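Local coordinates for protein mini spindles (Drosophila melanogaster, PDB 5VJC) that probably binds tubulin through a TOG domain built of HEAT repeats, promoting microtubule dynamics and mitotic spindle formation, at residues Met24-Trp29 and Thr39-Asp44; Asp44-Ala49 and Leu89-Lys94. All blocks are in the same frame, centred on the assembly; numbering follows the deposited sequence.

Interaction 1: residues Met24-Trp29 and Thr39-Asp44; sequences MKVLKW and TELLRD
Leu41 reaches from its helix into the loop 24-29 with both methyls engaged. Its CD1 lies 3.7 Å from Val26 CB and equally near Val26 CG1, and the two side chains cross at about a right angle. CD2 turns to the backbone of the loop, 3.7 Å from Leu27 O, and also approaches Leu27 CB at 4.1 Å. Leu41 CD2 also sits at the edge of the Trp29 indole, near its plane, 4.3 Å from Trp29 CE3. CG of Leu41 stands anti to the backbone N (chi1 167°), which carries the fork outward to span three loop residues.

The far end of the indole makes a second contact: Trp29 CH2 is 3.9 Å from Leu42 CB, an oblique approach to the ring. The side-chain-to-side-chain contacts are all apolar; with the touch on the Leu27 carbonyl oxygen they bury 260 Å², Leu41 contributing the largest share.

The hydrogen bond of NE1 to Thr97 OG1 and the edge-to-face rings of Phe31 and Phe38 probably orient the indole, while Glu21 OE2 holds the backbone N of Trp29. Upstream, Met24, with positive phi, is the C-prime residue of the Schellman motif that ends helix 13-22. In this HEAT-repeat TOG domain the loop thus folds back on helix 36-48, which follows it, and Trp29 and Leu42 both extend to Lys94 and Leu98 of helix 89-99.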
loop_
_atom_site.group_PDB
_atom_site.type_symbol
_atom_site.label_atom_id
_atom_site.label_comp_id
_atom_site.label_asym_id
_atom_site.label_seq_id
_atom_site.Cartn_x
_atom_site.Cartn_y
_atom_site.Cartn_z
ATOM N N MET A 24 -16.690 17.085 -0.737
ATOM C CA MET A 24 -15.991 17.821 0.326
ATOM C C MET A 24 -16.798 17.954 1.617
ATOM O O MET A 24 -16.570 18.884 2.373
ATOM C CB MET A 24 -15.595 19.246 -0.122
ATOM C CG MET A 24 -14.938 19.392 -1.482
ATOM S SD MET A 24 -13.329 18.609 -1.535
ATOM C CE MET A 24 -12.719 19.128 -3.146
ATOM N N LYS A 25 -17.724 17.043 1.878
ATOM C CA LYS A 25 -18.510 17.095 3.110
ATOM C C LYS A 25 -17.823 16.388 4.278
ATOM O O LYS A 25 -18.183 16.593 5.442
ATOM C CB LYS A 25 -19.888 16.493 2.873
ATOM C CG LYS A 25 -20.726 17.313 1.885
ATOM C CD LYS A 25 -22.069 16.663 1.627
ATOM C CE LYS A 25 -22.797 17.330 0.457
ATOM N NZ LYS A 25 -24.172 16.775 0.294
ATOM N N VAL A 26 -16.834 15.555 3.967
ATOM C CA VAL A 26 -16.032 14.905 4.992
ATOM C C VAL A 26 -14.583 14.970 4.569
ATOM O O VAL A 26 -14.281 15.129 3.381
ATOM C CB VAL A 26 -16.423 13.434 5.215
ATOM C CG1 VAL A 26 -17.869 13.322 5.710
ATOM C CG2 VAL A 26 -16.189 12.630 3.910
ATOM N N LEU A 27 -13.686 14.851 5.540
ATOM C CA LEU A 27 -12.256 14.862 5.263
ATOM C C LEU A 27 -11.870 13.802 4.248
ATOM O O LEU A 27 -12.314 12.660 4.328
ATOM C CB LEU A 27 -11.457 14.646 6.551
ATOM C CG LEU A 27 -11.607 15.779 7.563
ATOM C CD1 LEU A 27 -11.026 15.406 8.913
ATOM C CD2 LEU A 27 -10.934 17.027 7.019
ATOM N N LYS A 28 -11.039 14.179 3.288
ATOM C CA LYS A 28 -10.421 13.180 2.442
ATOM C C LYS A 28 -9.472 12.325 3.289
ATOM O O LYS A 28 -8.732 12.847 4.128
ATOM C CB LYS A 28 -9.689 13.842 1.281
ATOM C CG LYS A 28 -9.431 12.911 0.123
ATOM C CD LYS A 28 -8.557 13.588 -0.908
ATOM C CE LYS A 28 -8.027 12.584 -1.920
ATOM N NZ LYS A 28 -6.758 13.088 -2.519
ATOM N N TRP A 29 -9.515 11.011 3.089
ATOM C CA TRP A 29 -8.702 10.102 3.887
ATOM C C TRP A 29 -7.244 10.110 3.458
ATOM O O TRP A 29 -6.763 9.171 2.812
ATOM C CB TRP A 29 -9.244 8.680 3.811
ATOM C CG TRP A 29 -8.750 7.825 4.942
ATOM C CD1 TRP A 29 -7.705 6.931 4.916
ATOM C CD2 TRP A 29 -9.278 7.793 6.284
ATOM N NE1 TRP A 29 -7.567 6.338 6.154
ATOM C CE2 TRP A 29 -8.515 6.855 7.009
ATOM C CE3 TRP A 29 -10.329 8.465 6.932
ATOM C CZ2 TRP A 29 -8.772 6.563 8.356
ATOM C CZ3 TRP A 29 -10.575 8.181 8.285
ATOM C CH2 TRP A 29 -9.795 7.243 8.979
ATOM N N THR A 39 -10.158 9.525 13.261
ATOM C CA THR A 39 -10.783 8.474 14.046
ATOM C C THR A 39 -12.284 8.765 14.272
ATOM O O THR A 39 -13.119 7.868 14.168
ATOM C CB THR A 39 -10.038 8.312 15.380
ATOM O OG1 THR A 39 -8.720 7.835 15.093
ATOM C CG2 THR A 39 -10.737 7.323 16.277
ATOM N N GLU A 40 -12.628 10.021 14.529
ATOM C CA GLU A 40 -14.035 10.386 14.765
ATOM C C GLU A 40 -14.876 10.283 13.503
ATOM O O GLU A 40 -16.006 9.795 13.540
ATOM C CB GLU A 40 -14.142 11.800 15.350
ATOM C CG GLU A 40 -13.611 11.887 16.781
ATOM C CD GLU A 40 -14.030 10.678 17.613
ATOM O OE1 GLU A 40 -15.257 10.439 17.732
ATOM O OE2 GLU A 40 -13.134 9.952 18.118
ATOM N N LEU A 41 -14.332 10.738 12.383
ATOM C CA LEU A 41 -15.007 10.551 11.090
ATOM C C LEU A 41 -15.279 9.071 10.801
ATOM O O LEU A 41 -16.405 8.678 10.473
ATOM C CB LEU A 41 -14.165 11.156 9.963
ATOM C CG LEU A 41 -14.591 10.758 8.549
ATOM C CD1 LEU A 41 -15.958 11.372 8.242
ATOM C CD2 LEU A 41 -13.553 11.217 7.555
ATOM N N LEU A 42 -14.254 8.234 10.913
ATOM C CA LEU A 42 -14.442 6.811 10.615
ATOM C C LEU A 42 -15.484 6.169 11.555
ATOM O O LEU A 42 -16.302 5.338 11.131
ATOM C CB LEU A 42 -13.118 6.045 10.718
ATOM C CG LEU A 42 -13.211 4.561 10.376
ATOM C CD1 LEU A 42 -13.664 4.372 8.920
ATOM C CD2 LEU A 42 -11.854 3.872 10.613
ATOM N N ARG A 43 -15.428 6.518 12.830
ATOM C CA ARG A 43 -16.383 5.947 13.764
ATOM C C ARG A 43 -17.815 6.419 13.423
ATOM O O ARG A 43 -18.750 5.627 13.421
ATOM C CB ARG A 43 -16.018 6.305 15.208
ATOM C CG ARG A 43 -16.920 5.596 16.222
ATOM C CD ARG A 43 -16.560 5.884 17.702
ATOM N NE ARG A 43 -17.385 5.021 18.550
ATOM C CZ ARG A 43 -16.952 4.364 19.627
ATOM N NH1 ARG A 43 -15.685 4.484 20.026
ATOM N NH2 ARG A 43 -17.796 3.590 20.310
ATOM N N ASP A 44 -17.962 7.704 13.110
ATOM C CA ASP A 44 -19.242 8.248 12.625
ATOM C C ASP A 44 -19.788 7.468 11.429
ATOM O O ASP A 44 -20.952 7.048 11.417
ATOM C CB ASP A 44 -19.074 9.720 12.244
ATOM C CG ASP A 44 -19.124 10.649 13.458
ATOM O OD1 ASP A 44 -19.222 10.129 14.588
ATOM O OD2 ASP A 44 -19.054 11.892 13.288
#

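Interaction 2: residues Asp44-Ala49 and Leu89-Lys94; sequences DQMMTA and LDLILK
Gln45 meets Leu91 and Lys94 with different parts of its side chain. Its CB packs 3.8 Å from Leu91 CD2, while its amide is carried past that methyl by a chain extended beyond CG (chi2 -179°). There Lys94 NZ donates a weak hydrogen bond to Gln45 OE1 at 3.4 Å, the two side chains crossing at about a right angle. A water adds a second link: it accepts a 2.9 Å bond from Gln45 NE2 and a weak one from Lys94 NZ. A leucine in place of Gln45 would probably leave the Lys94 ammonium group and the water without their amide partner.

One residue on, Met46 slides past Leu91 in the opposite direction, with CG 4.2 Å from Leu91 CD1 and the methyl CE 3.7 Å from Leu91 O. Ala49, just beyond the end of helix 36-48, completes the set: its CB is 3.7 Å from Leu91 CD1. Leu91 thus divides its methyls, CD2 to Gln45 and CD1 to Met46 and Ala49.

The short helical segments run nearly antiparallel, at 148°, with axes 10.6 Å apart, the helix-on-helix packing of a HEAT-repeat TOG domain. Arg17 of helix 13-22 touches Gln45, Ala49 and Leu91 and forms a salt bridge with Asp90. Leu91 gives 95 of the 251 Å² buried, so its apolar packing dominates. All five touching residues are buried, and the amide and water probably ease the burial of Lys94's charge.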
loop_
_atom_site.group_PDB
_atom_site.type_symbol
_atom_site.label_atom_id
_atom_site.label_comp_id
_atom_site.label_asym_id
_atom_site.label_seq_id
_atom_site.Cartn_x
_atom_site.Cartn_y
_atom_site.Cartn_z
ATOM N N ASP A 44 -17.962 7.704 13.110
ATOM C CA ASP A 44 -19.242 8.248 12.625
ATOM C C ASP A 44 -19.788 7.468 11.429
ATOM O O ASP A 44 -20.952 7.048 11.417
ATOM C CB ASP A 44 -19.074 9.720 12.244
ATOM C CG ASP A 44 -19.124 10.649 13.458
ATOM O OD1 ASP A 44 -19.222 10.129 14.588
ATOM O OD2 ASP A 44 -19.054 11.892 13.288
ATOM N N GLN A 45 -18.937 7.257 10.423
ATOM C CA GLN A 45 -19.347 6.550 9.213
ATOM C C GLN A 45 -19.705 5.103 9.485
ATOM O O GLN A 45 -20.613 4.565 8.860
ATOM C CB GLN A 45 -18.250 6.605 8.150
ATOM C CG GLN A 45 -18.067 7.989 7.535
ATOM C CD GLN A 45 -16.992 7.984 6.474
ATOM O OE1 GLN A 45 -15.969 7.296 6.616
ATOM N NE2 GLN A 45 -17.217 8.725 5.394
ATOM N N MET A 46 -18.990 4.460 10.405
ATOM C CA MET A 46 -19.317 3.069 10.724
ATOM C C MET A 46 -20.654 3.006 11.460
ATOM O O MET A 46 -21.446 2.080 11.250
ATOM C CB MET A 46 -18.232 2.418 11.572
ATOM C CG MET A 46 -16.986 2.000 10.787
ATOM S SD MET A 46 -15.846 1.243 11.937
ATOM C CE MET A 46 -14.486 0.829 10.811
ATOM N N MET A 47 -20.873 3.980 12.340
ATOM C CA MET A 47 -22.156 4.118 13.040
ATOM C C MET A 47 -23.288 4.169 12.024
ATOM O O MET A 47 -24.166 3.311 12.007
ATOM C CB MET A 47 -22.177 5.381 13.910
ATOM C CG MET A 47 -21.365 5.299 15.178
ATOM S SD MET A 47 -22.069 4.163 16.388
ATOM C CE MET A 47 -20.883 4.316 17.734
ATOM N N THR A 48 -23.225 5.174 11.162
ATOM C CA THR A 48 -24.195 5.377 10.081
ATOM C C THR A 48 -24.395 4.142 9.203
ATOM O O THR A 48 -25.507 3.879 8.728
ATOM C CB THR A 48 -23.759 6.564 9.213
ATOM O OG1 THR A 48 -23.697 7.742 10.031
ATOM C CG2 THR A 48 -24.704 6.792 8.038
ATOM N N ALA A 49 -23.331 3.365 9.010
ATOM C CA ALA A 49 -23.402 2.169 8.168
ATOM C C ALA A 49 -23.966 0.927 8.886
ATOM O O ALA A 49 -24.025 -0.140 8.298
ATOM C CB ALA A 49 -22.005 1.852 7.590
ATOM N N LEU A 89 -16.189 -2.352 2.486
ATOM C CA LEU A 89 -14.748 -2.460 2.240
ATOM C C LEU A 89 -13.973 -1.192 2.577
ATOM O O LEU A 89 -12.896 -1.251 3.183
ATOM C CB LEU A 89 -14.485 -2.824 0.767
ATOM C CG LEU A 89 -13.007 -2.945 0.355
ATOM C CD1 LEU A 89 -12.270 -4.060 1.146
ATOM C CD2 LEU A 89 -12.877 -3.153 -1.184
ATOM N N ASP A 90 -14.514 -0.054 2.150
ATOM C CA ASP A 90 -13.845 1.231 2.332
ATOM C C ASP A 90 -13.627 1.540 3.823
ATOM O O ASP A 90 -12.552 2.033 4.214
ATOM C CB ASP A 90 -14.643 2.355 1.626
ATOM C CG ASP A 90 -16.071 2.528 2.186
ATOM O OD1 ASP A 90 -16.805 1.520 2.303
ATOM O OD2 ASP A 90 -16.453 3.683 2.508
ATOM N N LEU A 91 -14.614 1.213 4.660
ATOM C CA LEU A 91 -14.503 1.415 6.107
ATOM C C LEU A 91 -13.441 0.491 6.708
ATOM O O LEU A 91 -12.671 0.893 7.580
ATOM C CB LEU A 91 -15.850 1.151 6.805
ATOM C CG LEU A 91 -17.014 2.003 6.271
ATOM C CD1 LEU A 91 -18.364 1.556 6.876
ATOM C CD2 LEU A 91 -16.712 3.445 6.618
ATOM N N ILE A 92 -13.431 -0.753 6.258
ATOM C CA ILE A 92 -12.484 -1.733 6.802
ATOM C C ILE A 92 -11.047 -1.397 6.385
ATOM O O ILE A 92 -10.126 -1.508 7.205
ATOM C CB ILE A 92 -12.825 -3.165 6.362
ATOM C CG1 ILE A 92 -14.188 -3.593 6.930
ATOM C CG2 ILE A 92 -11.757 -4.140 6.826
ATOM C CD1 ILE A 92 -14.313 -3.383 8.421
ATOM N N LEU A 93 -10.862 -0.979 5.128
ATOM C CA LEU A 93 -9.542 -0.554 4.666
ATOM C C LEU A 93 -9.073 0.645 5.489
ATOM O O LEU A 93 -7.920 0.670 5.938
ATOM C CB LEU A 93 -9.536 -0.222 3.160
ATOM C CG LEU A 93 -9.769 -1.411 2.208
ATOM C CD1 LEU A 93 -9.831 -0.967 0.755
ATOM C CD2 LEU A 93 -8.677 -2.527 2.394
ATOM N N LYS A 94 -9.964 1.620 5.704
ATOM C CA LYS A 94 -9.632 2.791 6.527
ATOM C C LYS A 94 -9.225 2.404 7.936
ATOM O O LYS A 94 -8.270 2.966 8.486
ATOM C CB LYS A 94 -10.801 3.775 6.606
ATOM C CG LYS A 94 -11.005 4.611 5.351
ATOM C CD LYS A 94 -12.258 5.501 5.455
ATOM C CE LYS A 94 -12.361 6.399 4.225
ATOM N NZ LYS A 94 -13.540 7.315 4.289
HETATM O O HOH W 1 -15.838 8.707 2.843
#

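Interactions 1 and 2 use successive turns of helix 36-48 and share Asp44, with centres about 9 Å apart. In sequence they are in series: the first ties the helix to the preceding loop, the second to a helix 40 residues further on. They also touch directly. Leu42 CD1 is 3.7 Å from Lys94 CB and 3.9 Å from Leu91 O, and Trp29 CZ2 lies 3.6 Å from Lys94 O, making Lys94 a common neighbour: its backbone and CB meet interaction 1 while its ammonium end serves interaction 2. Through these touches the pair forms one continuous packing region joining loop 24-29, helix 36-48 and helix 89-99, its centres about 20 and 19 Å from the chain centre.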